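Local coordinates for putative carboxynorspermidine decarboxylase protein (Sinorhizobium meliloti, PDB 3MT1) that probably catalyses the pyridoxal-phosphate-dependent decarboxylation of carboxynorspermidine and carboxyspermidine to norspermidine and spermidine, at residues K13-M18 with A234-S239; R20-V24 with F202-D206. One frame throughout, in Å; residues are numbered along the deposited sequence.

Both contacts hang on helix 11-28, which links strand 6-10 of the mixed sheet to strand 31-35, the first of the eight-stranded parallel barrel. Interaction 1 uses an earlier part of the helix and the segment leading from the last barrel strand into strand 240-251; interaction 2 uses the next turns and the loop after the seventh barrel strand, so along the chain it is nested inside interaction 1. Their centres lie about 9 Å apart, and they touch where A234 O meets T203 OG1 at 2.5 Å, probably a hydrogen bond. One helix thus ties two late barrel loops together close to E233, a predicted substrate-binding residue.

Interaction 1 of 2, residues K13-M18 with A234-S239; sequences KLTRNM and ASITKS
Across this contact the CA of K13 lies 5.0 Å from that of S239 and the CA of N17 5.9 Å from that of S235, one face of helix 11-28, at residues 13-18, meeting a short helical turn and the type II beta turn from I236 to S239. The setting is the junction of the barrel and the sheet domain in a fold-type III pyridoxal-phosphate decarboxylase. N17 carries the polar part. Its CG stands anti to the carbonyl carbon (chi1 -70°), which turns the amide toward the backbone carbonyls of S235 and T237. ND2 sends a nearly straight bond to T237 O (3.1 Å, 174°), in the carbonyl plane and on a lone pair; it also gives a bond to S235 O at 2.8 Å, but from above that carbonyl's plane. An asparagine suits the place because one amide nitrogen has two hydrogens to share between two buried carbonyls. R16 bends back at chi2 and chi3, so that NE and NH2 both donate weakly to K13 O and NH2 adds a weak bond to T237 O. On the apolar side L14 lies alongside I236, and helix 45-49 covers both through L47 and M48. The selenomethionine at M18 is flexible enough to curl its end down to the short helix, where CE rests 3.7 Å from S235 CB.

Interaction 2 of 2, residues R20-V24 with F202-D206; sequences RIAHV and FTGDD
R20 and V24, one helical turn apart, meet the loop 202-206 in quite different ways, the first by charge near the surface and the second by packing inside. The loop follows the seventh strand of the barrel, and residues 20-24 of helix 11-28 lie against it. In the tight part, V24 crosses the F202 ring obliquely, its CG2 3.7 Å from CD1, while I21 CG1 comes to 4.1 Å from CE1 of the same ring. The phenyl group gets there because its CG sits between the backbone N and the carbonyl carbon (chi1 61°). I21 CG1 also meets T203 CG2 at 3.8 Å; the threonine turns this methyl to the helix while its OG1 meets A234 O, the link to the other contact. Branched aliphatic chains suit this seam, and F212 and L229 add to the apolar surroundings of F202.

The other side is looser and nearer solvent. Here R20 reaches out with its chain extended from CG to NE, and NH1 holds two acceptors: T203 O at 3.1 Å, close to the guanidinium plane, and D205 OD1 at 2.7 Å in a salt bridge. NH2 adds a long, weak bond to the same oxygen, and the carboxylate is turned 76° from the guanidinium. An alanine here is likely to leave D205 without this positive partner and T203 O without its arginine donor, letting the loop shift more easily. Since the bridge involves exposed D205, water probably screens its charge, whereas the bond to T203 O ties the helix directly to the loop backbone.

Interaction 1 of 2, residues K13-M18 with A234-S239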
ATOM      1  N   LYS B  13     -12.005 -20.640 -13.506  1.00 41.68           N
ATOM      2  CA  LYS B  13     -10.776 -20.152 -14.128  1.00 41.71           C
ATOM      3  C   LYS B  13      -9.540 -20.445 -13.296  1.00 40.00           C
ATOM      4  O   LYS B  13      -8.461 -20.736 -13.842  1.00 40.08           O
ATOM      5  CB  LYS B  13     -10.858 -18.662 -14.420  1.00 41.07           C
ATOM      6  CG  LYS B  13     -11.740 -18.403 -15.605  1.00 44.54           C
ATOM      7  CD  LYS B  13     -11.989 -16.918 -15.768  1.00 45.15           C
ATOM      8  CE  LYS B  13     -13.033 -16.692 -16.809  1.00 47.19           C
ATOM      9  NZ  LYS B  13     -13.516 -15.334 -16.559  1.00 51.23           N
ATOM     10  N   LEU B  14      -9.700 -20.368 -11.984  1.00 39.04           N
ATOM     11  CA  LEU B  14      -8.638 -20.740 -11.099  1.00 38.26           C
ATOM     12  C   LEU B  14      -8.337 -22.215 -11.321  1.00 39.55           C
ATOM     13  O   LEU B  14      -7.187 -22.573 -11.521  1.00 39.86           O
ATOM     14  CB  LEU B  14      -9.012 -20.459  -9.644  1.00 37.53           C
ATOM     15  CG  LEU B  14      -8.006 -20.839  -8.548  1.00 38.09           C
ATOM     16  CD1 LEU B  14      -6.612 -20.154  -8.687  1.00 39.28           C
ATOM     17  CD2 LEU B  14      -8.574 -20.414  -7.241  1.00 40.61           C
ATOM     18  N   THR B  15      -9.365 -23.058 -11.325  1.00 41.00           N
ATOM     19  CA  THR B  15      -9.185 -24.484 -11.584  1.00 42.62           C
ATOM     20  C   THR B  15      -8.473 -24.790 -12.899  1.00 43.63           C
ATOM     21  O   THR B  15      -7.604 -25.660 -12.926  1.00 43.71           O
ATOM     22  CB  THR B  15     -10.514 -25.218 -11.551  1.00 44.76           C
ATOM     23  OG1 THR B  15     -11.063 -25.077 -10.248  1.00 45.20           O
ATOM     24  CG2 THR B  15     -10.346 -26.690 -11.884  1.00 45.02           C
ATOM     25  N   ARG B  16      -8.849 -24.092 -13.976  1.00 44.85           N
ATOM     26  CA  ARG B  16      -8.147 -24.192 -15.261  1.00 46.59           C
ATOM     27  C   ARG B  16      -6.635 -24.094 -14.986  1.00 45.10           C
ATOM     28  O   ARG B  16      -5.893 -24.961 -15.393  1.00 46.35           O
ATOM     29  CB  ARG B  16      -8.688 -23.124 -16.241  1.00 47.91           C
ATOM     30  CG  ARG B  16      -8.025 -22.934 -17.634  1.00 51.23           C
ATOM     31  CD  ARG B  16      -8.017 -21.418 -18.008  1.00 55.25           C
ATOM     32  NE  ARG B  16      -7.691 -20.633 -16.785  1.00 57.68           N
ATOM     33  CZ  ARG B  16      -7.643 -19.301 -16.658  1.00 56.79           C
ATOM     34  NH1 ARG B  16      -7.891 -18.491 -17.678  1.00 58.07           N
ATOM     35  NH2 ARG B  16      -7.332 -18.778 -15.475  1.00 56.86           N
ATOM     36  N   ASN B  17      -6.198 -23.099 -14.208  1.00 43.45           N
ATOM     37  CA  ASN B  17      -4.778 -22.912 -13.890  1.00 41.48           C
ATOM     38  C   ASN B  17      -4.225 -24.067 -13.097  1.00 40.94           C
ATOM     39  O   ASN B  17      -3.097 -24.510 -13.311  1.00 40.62           O
ATOM     40  CB  ASN B  17      -4.541 -21.642 -13.068  1.00 39.50           C
ATOM     41  CG  ASN B  17      -4.755 -20.374 -13.853  1.00 39.73           C
ATOM     42  OD1 ASN B  17      -4.889 -20.387 -15.081  1.00 43.52           O
ATOM     43  ND2 ASN B  17      -4.796 -19.253 -13.141  1.00 38.63           N
HETATM   44  N   MSE B  18      -5.025 -24.535 -12.160  1.00 40.45           N
HETATM   45  CA  MSE B  18      -4.591 -25.572 -11.290  1.00 40.36           C
HETATM   46  C   MSE B  18      -4.339 -26.843 -12.086  1.00 42.61           C
HETATM   47  O   MSE B  18      -3.356 -27.518 -11.865  1.00 43.39           O
HETATM   48  CB  MSE B  18      -5.620 -25.754 -10.201  1.00 40.85           C
HETATM   49  CG  MSE B  18      -5.585 -24.599  -9.182  1.00 38.50           C
HETATM   50 SE   MSE B  18      -3.862 -24.503  -8.235  0.75 35.49          SE
HETATM   51  CE  MSE B  18      -3.085 -22.883  -9.026  1.00 31.64           C
ATOM     52  N   ALA B 234       1.635 -17.121 -12.074  1.00 37.28           N
ATOM     53  CA  ALA B 234       1.117 -18.154 -12.962  1.00 36.55           C
ATOM     54  C   ALA B 234      -0.025 -19.020 -12.360  1.00 36.54           C
ATOM     55  O   ALA B 234      -0.810 -19.642 -13.088  1.00 37.88           O
ATOM     56  CB  ALA B 234       2.244 -19.007 -13.501  1.00 35.79           C
ATOM     57  N   SER B 235      -0.130 -19.062 -11.038  1.00 34.75           N
ATOM     58  CA  SER B 235      -1.231 -19.776 -10.398  1.00 34.37           C
ATOM     59  C   SER B 235      -2.578 -19.087 -10.583  1.00 34.44           C
ATOM     60  O   SER B 235      -3.629 -19.735 -10.621  1.00 35.11           O
ATOM     61  CB  SER B 235      -0.961 -19.873  -8.898  1.00 33.32           C
ATOM     62  OG  SER B 235       0.306 -20.453  -8.694  1.00 35.23           O
ATOM     63  N   ILE B 236      -2.526 -17.770 -10.712  1.00 33.04           N
ATOM     64  CA  ILE B 236      -3.662 -16.951 -10.412  1.00 33.00           C
ATOM     65  C   ILE B 236      -4.073 -16.072 -11.604  1.00 33.69           C
ATOM     66  O   ILE B 236      -5.058 -15.330 -11.539  1.00 33.25           O
ATOM     67  CB  ILE B 236      -3.334 -16.179  -9.118  1.00 32.28           C
ATOM     68  CG1 ILE B 236      -4.423 -16.388  -8.126  1.00 33.90           C
ATOM     69  CG2 ILE B 236      -2.870 -14.709  -9.298  1.00 31.83           C
ATOM     70  CD1 ILE B 236      -4.208 -17.648  -7.370  1.00 35.89           C
ATOM     71  N   THR B 237      -3.286 -16.195 -12.677  1.00 33.58           N
ATOM     72  CA  THR B 237      -3.413 -15.439 -13.908  1.00 34.59           C
ATOM     73  C   THR B 237      -4.848 -15.493 -14.442  1.00 36.65           C
ATOM     74  O   THR B 237      -5.446 -16.564 -14.531  1.00 37.34           O
ATOM     75  CB  THR B 237      -2.353 -15.949 -14.962  1.00 34.93           C
ATOM     76  OG1 THR B 237      -2.107 -14.958 -15.972  1.00 37.84           O
ATOM     77  CG2 THR B 237      -2.777 -17.255 -15.633  1.00 34.04           C
ATOM     78  N   LYS B 238      -5.409 -14.328 -14.763  1.00 41.23           N
ATOM     79  CA  LYS B 238      -6.732 -14.234 -15.426  1.00 42.75           C
ATOM     80  C   LYS B 238      -7.873 -14.916 -14.661  1.00 42.36           C
ATOM     81  O   LYS B 238      -8.924 -15.225 -15.239  1.00 44.09           O
ATOM     82  CB  LYS B 238      -6.657 -14.800 -16.856  1.00 46.19           C
ATOM     83  CG  LYS B 238      -5.739 -14.003 -17.777  1.00 50.14           C
ATOM     84  CD  LYS B 238      -5.543 -14.739 -19.090  1.00 58.29           C
ATOM     85  CE  LYS B 238      -4.036 -14.913 -19.405  1.00 63.61           C
ATOM     86  NZ  LYS B 238      -3.324 -13.604 -19.646  1.00 62.03           N
ATOM     87  N   SER B 239      -7.668 -15.162 -13.375  1.00 40.39           N
ATOM     88  CA  SER B 239      -8.641 -15.903 -12.609  1.00 41.20           C
ATOM     89  C   SER B 239      -9.605 -14.995 -11.915  1.00 39.36           C
ATOM     90  O   SER B 239     -10.717 -15.422 -11.584  1.00 40.75           O
ATOM     91  CB  SER B 239      -7.983 -16.761 -11.538  1.00 41.56           C
ATOM     92  OG  SER B 239      -7.683 -15.958 -10.406  1.00 39.79           O
TER

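Interaction 2 of 2, residues R20-V24 with F202-D206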
ATOM      1  N   ARG B  20      -3.369 -27.085 -15.138  1.00 46.08           N
ATOM      2  CA  ARG B  20      -2.218 -26.985 -16.038  1.00 46.38           C
ATOM      3  C   ARG B  20      -0.939 -27.166 -15.231  1.00 45.36           C
ATOM      4  O   ARG B  20       0.008 -27.811 -15.674  1.00 46.22           O
ATOM      5  CB  ARG B  20      -2.242 -25.672 -16.804  1.00 46.10           C
ATOM      6  CG  ARG B  20      -3.544 -25.466 -17.544  1.00 46.74           C
ATOM      7  CD  ARG B  20      -3.576 -24.136 -18.258  1.00 47.79           C
ATOM      8  NE  ARG B  20      -4.530 -24.177 -19.349  1.00 52.46           N
ATOM      9  CZ  ARG B  20      -4.672 -23.234 -20.268  1.00 54.78           C
ATOM     10  NH1 ARG B  20      -3.932 -22.132 -20.224  1.00 56.68           N
ATOM     11  NH2 ARG B  20      -5.574 -23.387 -21.218  1.00 55.68           N
ATOM     12  N   ILE B  21      -0.950 -26.618 -14.022  1.00 43.79           N
ATOM     13  CA  ILE B  21       0.064 -26.908 -13.012  1.00 43.11           C
ATOM     14  C   ILE B  21       0.258 -28.432 -12.740  1.00 43.47           C
ATOM     15  O   ILE B  21       1.353 -28.962 -12.930  1.00 43.95           O
ATOM     16  CB  ILE B  21      -0.214 -26.092 -11.708  1.00 41.83           C
ATOM     17  CG1 ILE B  21       0.064 -24.609 -11.999  1.00 40.73           C
ATOM     18  CG2 ILE B  21       0.628 -26.613 -10.546  1.00 41.87           C
ATOM     19  CD1 ILE B  21       0.001 -23.669 -10.838  1.00 39.27           C
ATOM     20  N   ALA B  22      -0.800 -29.118 -12.321  1.00 43.32           N
ATOM     21  CA  ALA B  22      -0.783 -30.576 -12.153  1.00 44.23           C
ATOM     22  C   ALA B  22      -0.149 -31.315 -13.383  1.00 45.70           C
ATOM     23  O   ALA B  22       0.765 -32.154 -13.245  1.00 45.52           O
ATOM     24  CB  ALA B  22      -2.187 -31.060 -11.900  1.00 44.46           C
ATOM     25  N   HIS B  23      -0.633 -30.980 -14.577  1.00 46.40           N
ATOM     26  CA  HIS B  23      -0.105 -31.524 -15.827  1.00 47.92           C
ATOM     27  C   HIS B  23       1.431 -31.389 -15.850  1.00 46.72           C
ATOM     28  O   HIS B  23       2.137 -32.360 -16.054  1.00 47.06           O
ATOM     29  CB  HIS B  23      -0.766 -30.790 -16.996  1.00 49.47           C
ATOM     30  CG  HIS B  23      -0.318 -31.246 -18.340  1.00 52.80           C
ATOM     31  ND1 HIS B  23      -0.995 -32.203 -19.064  1.00 57.12           N
ATOM     32  CD2 HIS B  23       0.730 -30.863 -19.107  1.00 54.02           C
ATOM     33  CE1 HIS B  23      -0.376 -32.397 -20.216  1.00 58.84           C
ATOM     34  NE2 HIS B  23       0.674 -31.596 -20.266  1.00 57.12           N
ATOM     35  N   VAL B  24       1.943 -30.193 -15.571  1.00 44.62           N
ATOM     36  CA  VAL B  24       3.380 -29.991 -15.493  1.00 43.65           C
ATOM     37  C   VAL B  24       4.024 -30.886 -14.428  1.00 43.57           C
ATOM     38  O   VAL B  24       5.024 -31.537 -14.703  1.00 44.35           O
ATOM     39  CB  VAL B  24       3.732 -28.523 -15.194  1.00 42.69           C
ATOM     40  CG1 VAL B  24       5.196 -28.394 -14.733  1.00 40.86           C
ATOM     41  CG2 VAL B  24       3.420 -27.633 -16.400  1.00 41.38           C
ATOM     42  N   PHE B 202       4.078 -20.387 -17.408  1.00 44.31           N
ATOM     43  CA  PHE B 202       3.761 -21.646 -18.084  1.00 44.63           C
ATOM     44  C   PHE B 202       2.288 -22.041 -18.112  1.00 44.65           C
ATOM     45  O   PHE B 202       1.918 -22.983 -18.809  1.00 46.45           O
ATOM     46  CB  PHE B 202       4.625 -22.801 -17.595  1.00 44.32           C
ATOM     47  CG  PHE B 202       4.480 -23.094 -16.146  1.00 42.53           C
ATOM     48  CD1 PHE B 202       3.542 -24.031 -15.707  1.00 40.42           C
ATOM     49  CD2 PHE B 202       5.287 -22.450 -15.216  1.00 40.20           C
ATOM     50  CE1 PHE B 202       3.403 -24.318 -14.367  1.00 38.34           C
ATOM     51  CE2 PHE B 202       5.148 -22.722 -13.859  1.00 39.82           C
ATOM     52  CZ  PHE B 202       4.199 -23.668 -13.430  1.00 39.30           C
ATOM     53  N   THR B 203       1.464 -21.320 -17.366  1.00 43.32           N
ATOM     54  CA  THR B 203       0.007 -21.475 -17.390  1.00 43.92           C
ATOM     55  C   THR B 203      -0.670 -20.571 -18.438  1.00 45.99           C
ATOM     56  O   THR B 203      -1.900 -20.572 -18.564  1.00 46.72           O
ATOM     57  CB  THR B 203      -0.645 -21.159 -15.986  1.00 42.99           C
ATOM     58  OG1 THR B 203      -0.310 -19.824 -15.576  1.00 39.75           O
ATOM     59  CG2 THR B 203      -0.193 -22.151 -14.911  1.00 41.20           C
ATOM     60  N   GLY B 204       0.108 -19.790 -19.179  1.00 46.60           N
ATOM     61  CA  GLY B 204      -0.484 -18.965 -20.213  1.00 50.15           C
ATOM     62  C   GLY B 204      -1.069 -19.819 -21.324  1.00 53.94           C
ATOM     63  O   GLY B 204      -0.628 -20.954 -21.569  1.00 54.08           O
ATOM     64  N   ASP B 205      -2.081 -19.307 -22.006  1.00 56.79           N
ATOM     65  CA  ASP B 205      -2.616 -20.069 -23.127  1.00 60.42           C
ATOM     66  C   ASP B 205      -1.501 -20.116 -24.175  1.00 61.92           C
ATOM     67  O   ASP B 205      -0.809 -19.111 -24.370  1.00 62.24           O
ATOM     68  CB  ASP B 205      -3.900 -19.429 -23.680  1.00 62.03           C
ATOM     69  CG  ASP B 205      -5.025 -19.351 -22.639  1.00 63.14           C
ATOM     70  OD1 ASP B 205      -5.005 -20.103 -21.626  1.00 63.55           O
ATOM     71  OD2 ASP B 205      -5.941 -18.521 -22.836  1.00 65.03           O
ATOM     72  N   ASP B 206      -1.286 -21.284 -24.788  1.00 63.05           N
ATOM     73  CA  ASP B 206      -0.319 -21.428 -25.876  1.00 64.33           C
ATOM     74  C   ASP B 206       1.122 -21.650 -25.417  1.00 62.41           C
ATOM     75  O   ASP B 206       2.020 -21.845 -26.239  1.00 63.49           O
ATOM     76  CB  ASP B 206      -0.391 -20.231 -26.837  1.00 66.49           C
ATOM     77  CG  ASP B 206      -1.753 -20.113 -27.542  1.00 70.08           C
ATOM     78  OD1 ASP B 206      -2.243 -21.163 -28.056  1.00 71.38           O
ATOM     79  OD2 ASP B 206      -2.309 -18.972 -27.574  1.00 69.15           O
TER